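Local coordinates for CIR protein (Plasmodium chabaudi chabaudi, PDB 6ZYV) that is of unknown function but belongs to the Plasmodium-interspersed repeat (PIR) family of variant antigens, and probably presents its ectodomain on infected red blood cells, at residues D6-I15 with F161-D172. The protein carries 5 engineered substitutions. Residues are numbered along the deposited sequence; the frame is centred on the assembly and turned at random.
Sequences DNLKYVCKDI and FKSLCNMYNELD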
loop_
_atom_site.group_PDB
_atom_site.type_symbol
_atom_site.label_atom_id
_atom_site.label_comp_id
_atom_site.label_asym_id
_atom_site.label_seq_id
_atom_site.Cartn_x
_atom_site.Cartn_y
_atom_site.Cartn_z
ATOM N N ASP A 6 7.103 -1.126 -13.179
ATOM C CA ASP A 6 6.971 -2.446 -12.552
ATOM C C ASP A 6 7.151 -2.400 -11.020
ATOM O O ASP A 6 7.400 -3.434 -10.408
ATOM C CB ASP A 6 7.973 -3.427 -13.194
ATOM C CG ASP A 6 7.698 -4.911 -12.978
ATOM O OD1 ASP A 6 6.517 -5.274 -12.753
ATOM O OD2 ASP A 6 8.674 -5.716 -13.041
ATOM N N ASN A 7 6.998 -1.209 -10.403
ATOM C CA ASN A 7 7.161 -0.964 -8.973
ATOM C C ASN A 7 6.299 -1.852 -8.100
ATOM O O ASN A 7 6.716 -2.163 -6.981
ATOM C CB ASN A 7 6.923 0.519 -8.634
ATOM C CG ASN A 7 5.497 1.005 -8.822
ATOM O OD1 ASN A 7 4.587 0.698 -8.037
ATOM N ND2 ASN A 7 5.255 1.751 -9.882
ATOM N N LEU A 8 5.102 -2.258 -8.590
ATOM C CA LEU A 8 4.210 -3.110 -7.795
ATOM C C LEU A 8 4.789 -4.456 -7.475
ATOM O O LEU A 8 4.451 -5.025 -6.448
ATOM C CB LEU A 8 2.803 -3.270 -8.380
ATOM C CG LEU A 8 1.839 -2.118 -8.210
ATOM C CD1 LEU A 8 0.459 -2.531 -8.559
ATOM C CD2 LEU A 8 1.786 -1.628 -6.785
ATOM N N LYS A 9 5.725 -4.945 -8.287
ATOM C CA LYS A 9 6.450 -6.185 -8.037
ATOM C C LYS A 9 7.077 -6.155 -6.619
ATOM O O LYS A 9 6.906 -7.097 -5.852
ATOM C CB LYS A 9 7.544 -6.347 -9.111
ATOM C CG LYS A 9 8.438 -7.557 -8.939
ATOM C CD LYS A 9 9.486 -7.601 -10.049
ATOM C CE LYS A 9 10.371 -8.831 -9.975
ATOM N NZ LYS A 9 11.502 -8.759 -10.946
ATOM N N TYR A 10 7.636 -4.999 -6.239
ATOM C CA TYR A 10 8.281 -4.805 -4.948
ATOM C C TYR A 10 7.315 -4.309 -3.890
ATOM O O TYR A 10 7.376 -4.794 -2.774
ATOM C CB TYR A 10 9.486 -3.856 -5.069
ATOM C CG TYR A 10 10.497 -4.363 -6.055
ATOM C CD1 TYR A 10 11.180 -5.545 -5.825
ATOM C CD2 TYR A 10 10.692 -3.719 -7.278
ATOM C CE1 TYR A 10 12.098 -6.034 -6.745
ATOM C CE2 TYR A 10 11.563 -4.226 -8.229
ATOM C CZ TYR A 10 12.283 -5.372 -7.954
ATOM O OH TYR A 10 13.166 -5.844 -8.902
ATOM N N VAL A 11 6.414 -3.374 -4.226
ATOM C CA VAL A 11 5.420 -2.843 -3.285
ATOM C C VAL A 11 4.559 -3.960 -2.708
ATOM O O VAL A 11 4.399 -4.038 -1.487
ATOM C CB VAL A 11 4.581 -1.748 -3.973
ATOM C CG1 VAL A 11 3.375 -1.332 -3.132
ATOM C CG2 VAL A 11 5.443 -0.545 -4.319
ATOM N N CYS A 12 4.068 -4.871 -3.578
ATOM C CA CYS A 12 3.228 -6.014 -3.182
ATOM C C CYS A 12 3.982 -6.983 -2.277
ATOM O O CYS A 12 3.431 -7.516 -1.311
ATOM C CB CYS A 12 2.649 -6.718 -4.411
ATOM S SG CYS A 12 1.459 -5.718 -5.343
ATOM N N LYS A 13 5.260 -7.181 -2.565
ATOM C CA LYS A 13 6.137 -8.046 -1.791
ATOM C C LYS A 13 6.383 -7.438 -0.412
ATOM O O LYS A 13 6.273 -8.133 0.588
ATOM C CB LYS A 13 7.468 -8.177 -2.565
ATOM C CG LYS A 13 8.246 -9.458 -2.378
ATOM C CD LYS A 13 8.908 -9.824 -3.711
ATOM C CE LYS A 13 10.296 -10.389 -3.606
ATOM N NZ LYS A 13 10.846 -10.675 -4.967
ATOM N N ASP A 14 6.697 -6.137 -0.350
ATOM C CA ASP A 14 6.990 -5.461 0.911
ATOM C C ASP A 14 5.785 -5.391 1.819
ATOM O O ASP A 14 5.919 -5.646 3.013
ATOM C CB ASP A 14 7.574 -4.057 0.672
ATOM C CG ASP A 14 8.884 -4.058 -0.089
ATOM O OD1 ASP A 14 9.576 -5.096 -0.072
ATOM O OD2 ASP A 14 9.192 -3.031 -0.746
ATOM N N ILE A 15 4.598 -5.113 1.255
ATOM C CA ILE A 15 3.381 -5.058 2.063
ATOM C C ILE A 15 3.097 -6.427 2.682
ATOM O O ILE A 15 2.860 -6.513 3.893
ATOM C CB ILE A 15 2.163 -4.488 1.269
ATOM C CG1 ILE A 15 2.350 -2.990 0.986
ATOM C CG2 ILE A 15 0.868 -4.740 2.014
ATOM C CD1 ILE A 15 1.304 -2.353 0.105
ATOM N N PHE A 161 -6.951 -4.063 -4.665
ATOM C CA PHE A 161 -5.506 -3.884 -4.729
ATOM C C PHE A 161 -4.775 -5.184 -4.343
ATOM O O PHE A 161 -3.764 -5.547 -4.947
ATOM C CB PHE A 161 -5.093 -2.729 -3.795
ATOM C CG PHE A 161 -3.607 -2.549 -3.661
ATOM C CD1 PHE A 161 -2.842 -2.172 -4.743
ATOM C CD2 PHE A 161 -2.973 -2.782 -2.460
ATOM C CE1 PHE A 161 -1.475 -2.002 -4.622
ATOM C CE2 PHE A 161 -1.600 -2.604 -2.342
ATOM C CZ PHE A 161 -0.861 -2.221 -3.425
ATOM N N LYS A 162 -5.302 -5.877 -3.328
ATOM C CA LYS A 162 -4.775 -7.150 -2.852
ATOM C C LYS A 162 -4.875 -8.214 -3.951
ATOM O O LYS A 162 -3.926 -8.961 -4.147
ATOM C CB LYS A 162 -5.550 -7.611 -1.608
ATOM C CG LYS A 162 -4.833 -7.327 -0.294
ATOM C CD LYS A 162 -5.180 -8.350 0.808
ATOM C CE LYS A 162 -6.649 -8.362 1.197
ATOM N NZ LYS A 162 -6.886 -9.117 2.471
ATOM N N SER A 163 -6.000 -8.259 -4.683
ATOM C CA SER A 163 -6.197 -9.180 -5.806
ATOM C C SER A 163 -5.196 -8.895 -6.923
ATOM O O SER A 163 -4.698 -9.829 -7.555
ATOM C CB SER A 163 -7.611 -9.075 -6.353
ATOM O OG SER A 163 -8.521 -9.645 -5.433
ATOM N N LEU A 164 -4.884 -7.609 -7.155
ATOM C CA LEU A 164 -3.885 -7.227 -8.138
ATOM C C LEU A 164 -2.503 -7.710 -7.663
ATOM O O LEU A 164 -1.750 -8.276 -8.459
ATOM C CB LEU A 164 -3.896 -5.704 -8.316
ATOM C CG LEU A 164 -2.864 -5.125 -9.268
ATOM C CD1 LEU A 164 -3.032 -5.735 -10.689
ATOM C CD2 LEU A 164 -3.015 -3.601 -9.322
ATOM N N CYS A 165 -2.191 -7.539 -6.361
ATOM C CA CYS A 165 -0.933 -7.993 -5.758
ATOM C C CYS A 165 -0.764 -9.510 -5.849
ATOM O O CYS A 165 0.351 -9.976 -6.037
ATOM C CB CYS A 165 -0.786 -7.486 -4.323
ATOM S SG CYS A 165 -0.222 -5.770 -4.205
ATOM N N ASN A 166 -1.859 -10.277 -5.782
ATOM C CA ASN A 166 -1.784 -11.734 -5.919
ATOM C C ASN A 166 -1.311 -12.119 -7.322
ATOM O O ASN A 166 -0.513 -13.047 -7.457
ATOM C CB ASN A 166 -3.117 -12.403 -5.586
ATOM C CG ASN A 166 -3.489 -12.276 -4.125
ATOM O OD1 ASN A 166 -2.627 -12.214 -3.235
ATOM N ND2 ASN A 166 -4.789 -12.236 -3.835
ATOM N N MET A 167 -1.749 -11.372 -8.363
ATOM C CA MET A 167 -1.294 -11.645 -9.725
ATOM C C MET A 167 0.200 -11.306 -9.868
ATOM O O MET A 167 0.936 -12.054 -10.500
ATOM C CB MET A 167 -2.150 -10.894 -10.754
ATOM C CG MET A 167 -3.590 -11.357 -10.774
ATOM S SD MET A 167 -4.482 -10.621 -12.163
ATOM C CE MET A 167 -4.561 -8.947 -11.603
ATOM N N TYR A 168 0.657 -10.209 -9.237
ATOM C CA TYR A 168 2.084 -9.849 -9.239
ATOM C C TYR A 168 2.942 -10.938 -8.579
ATOM O O TYR A 168 4.043 -11.222 -9.050
ATOM C CB TYR A 168 2.329 -8.499 -8.546
ATOM C CG TYR A 168 2.226 -7.309 -9.475
ATOM C CD1 TYR A 168 1.009 -6.674 -9.691
ATOM C CD2 TYR A 168 3.339 -6.829 -10.149
ATOM C CE1 TYR A 168 0.907 -5.568 -10.524
ATOM C CE2 TYR A 168 3.248 -5.739 -11.007
ATOM C CZ TYR A 168 2.026 -5.107 -11.191
ATOM O OH TYR A 168 1.896 -4.022 -12.028
ATOM N N ASN A 169 2.437 -11.540 -7.494
ATOM C CA ASN A 169 3.125 -12.621 -6.776
ATOM C C ASN A 169 3.186 -13.858 -7.662
ATOM O O ASN A 169 4.202 -14.538 -7.677
ATOM C CB ASN A 169 2.404 -12.958 -5.456
ATOM C CG ASN A 169 3.014 -14.123 -4.688
ATOM O OD1 ASN A 169 2.328 -15.109 -4.343
ATOM N ND2 ASN A 169 4.328 -14.055 -4.422
ATOM N N GLU A 170 2.107 -14.157 -8.394
ATOM C CA GLU A 170 2.081 -15.287 -9.307
ATOM C C GLU A 170 3.095 -15.099 -10.428
ATOM O O GLU A 170 3.847 -16.017 -10.738
ATOM C CB GLU A 170 0.673 -15.494 -9.876
ATOM C CG GLU A 170 -0.295 -16.130 -8.904
ATOM C CD GLU A 170 0.226 -17.435 -8.340
ATOM O OE1 GLU A 170 0.496 -18.360 -9.144
ATOM O OE2 GLU A 170 0.414 -17.510 -7.103
ATOM N N LEU A 171 3.148 -13.903 -10.999
ATOM C CA LEU A 171 4.108 -13.583 -12.047
ATOM C C LEU A 171 5.549 -13.703 -11.522
ATOM O O LEU A 171 6.432 -14.145 -12.240
ATOM C CB LEU A 171 3.837 -12.154 -12.524
ATOM C CG LEU A 171 4.795 -11.587 -13.531
ATOM C CD1 LEU A 171 4.546 -12.185 -14.892
ATOM C CD2 LEU A 171 4.691 -10.089 -13.574
ATOM N N ASP A 172 5.768 -13.321 -10.266
ATOM C CA ASP A 172 7.060 -13.354 -9.601
ATOM C C ASP A 172 7.572 -14.780 -9.422
ATOM O O ASP A 172 8.781 -15.000 -9.495
ATOM C CB ASP A 172 6.954 -12.651 -8.238
ATOM C CG ASP A 172 8.280 -12.290 -7.598
ATOM O OD1 ASP A 172 9.319 -12.363 -8.299
ATOM O OD2 ASP A 172 8.281 -11.924 -6.393
HETATM O O HOH W 1 3.559 -1.724 -11.292
#
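Cys12 and Cys165 form a disulfide, SG to SG 2.0 Å, where segments 8-15 and 161-172 cross at -108°. With chi3 -69° the bridge is left-handed. Two rings flank it. Cys165 SG lies over one face of the Phe161 ring, nearer the ring's border than its centre, and Cys12 SG approaches the Phe161 and Tyr168 rings obliquely. Leu8 reaches across between these rings. Its CB sits over one face of Tyr168, 3.6 Å from the ring centroid, a CH-pi contact that limits the ring's rotation. Its CD1 meets Leu164 CD2 at 3.7 Å, and its CD2 touches the Phe161 edge. Ile15 CD1 meets the same ring edgewise, 3.8 Å from Phe161 CE2. Asp6 OD1 lies at the edge of Tyr168 and takes a hydrogen bond from Asn221 ND2. The hydroxyl of Tyr168 is hydrogen-bonded to Gly218 O, to Asn221 ND2 and to a water that donates to it and accepts from Leu8 N. These bonds hold the hydroxyl end of the ring in place. On the outer side, Lys13 NZ makes a salt bridge of 3.2 Å to the syn lone pair of Asp172 OD2. The Lys13 chain bends at chi2 and chi3 to get there. The disulfide ties helix 8-20 to helix 154-174, far apart in sequence, in a strandless fold. Helix 213-226 packs on Phe161 and Tyr168, while helices 55-71 and 81-101 receive Val11 and Ile15 respectively.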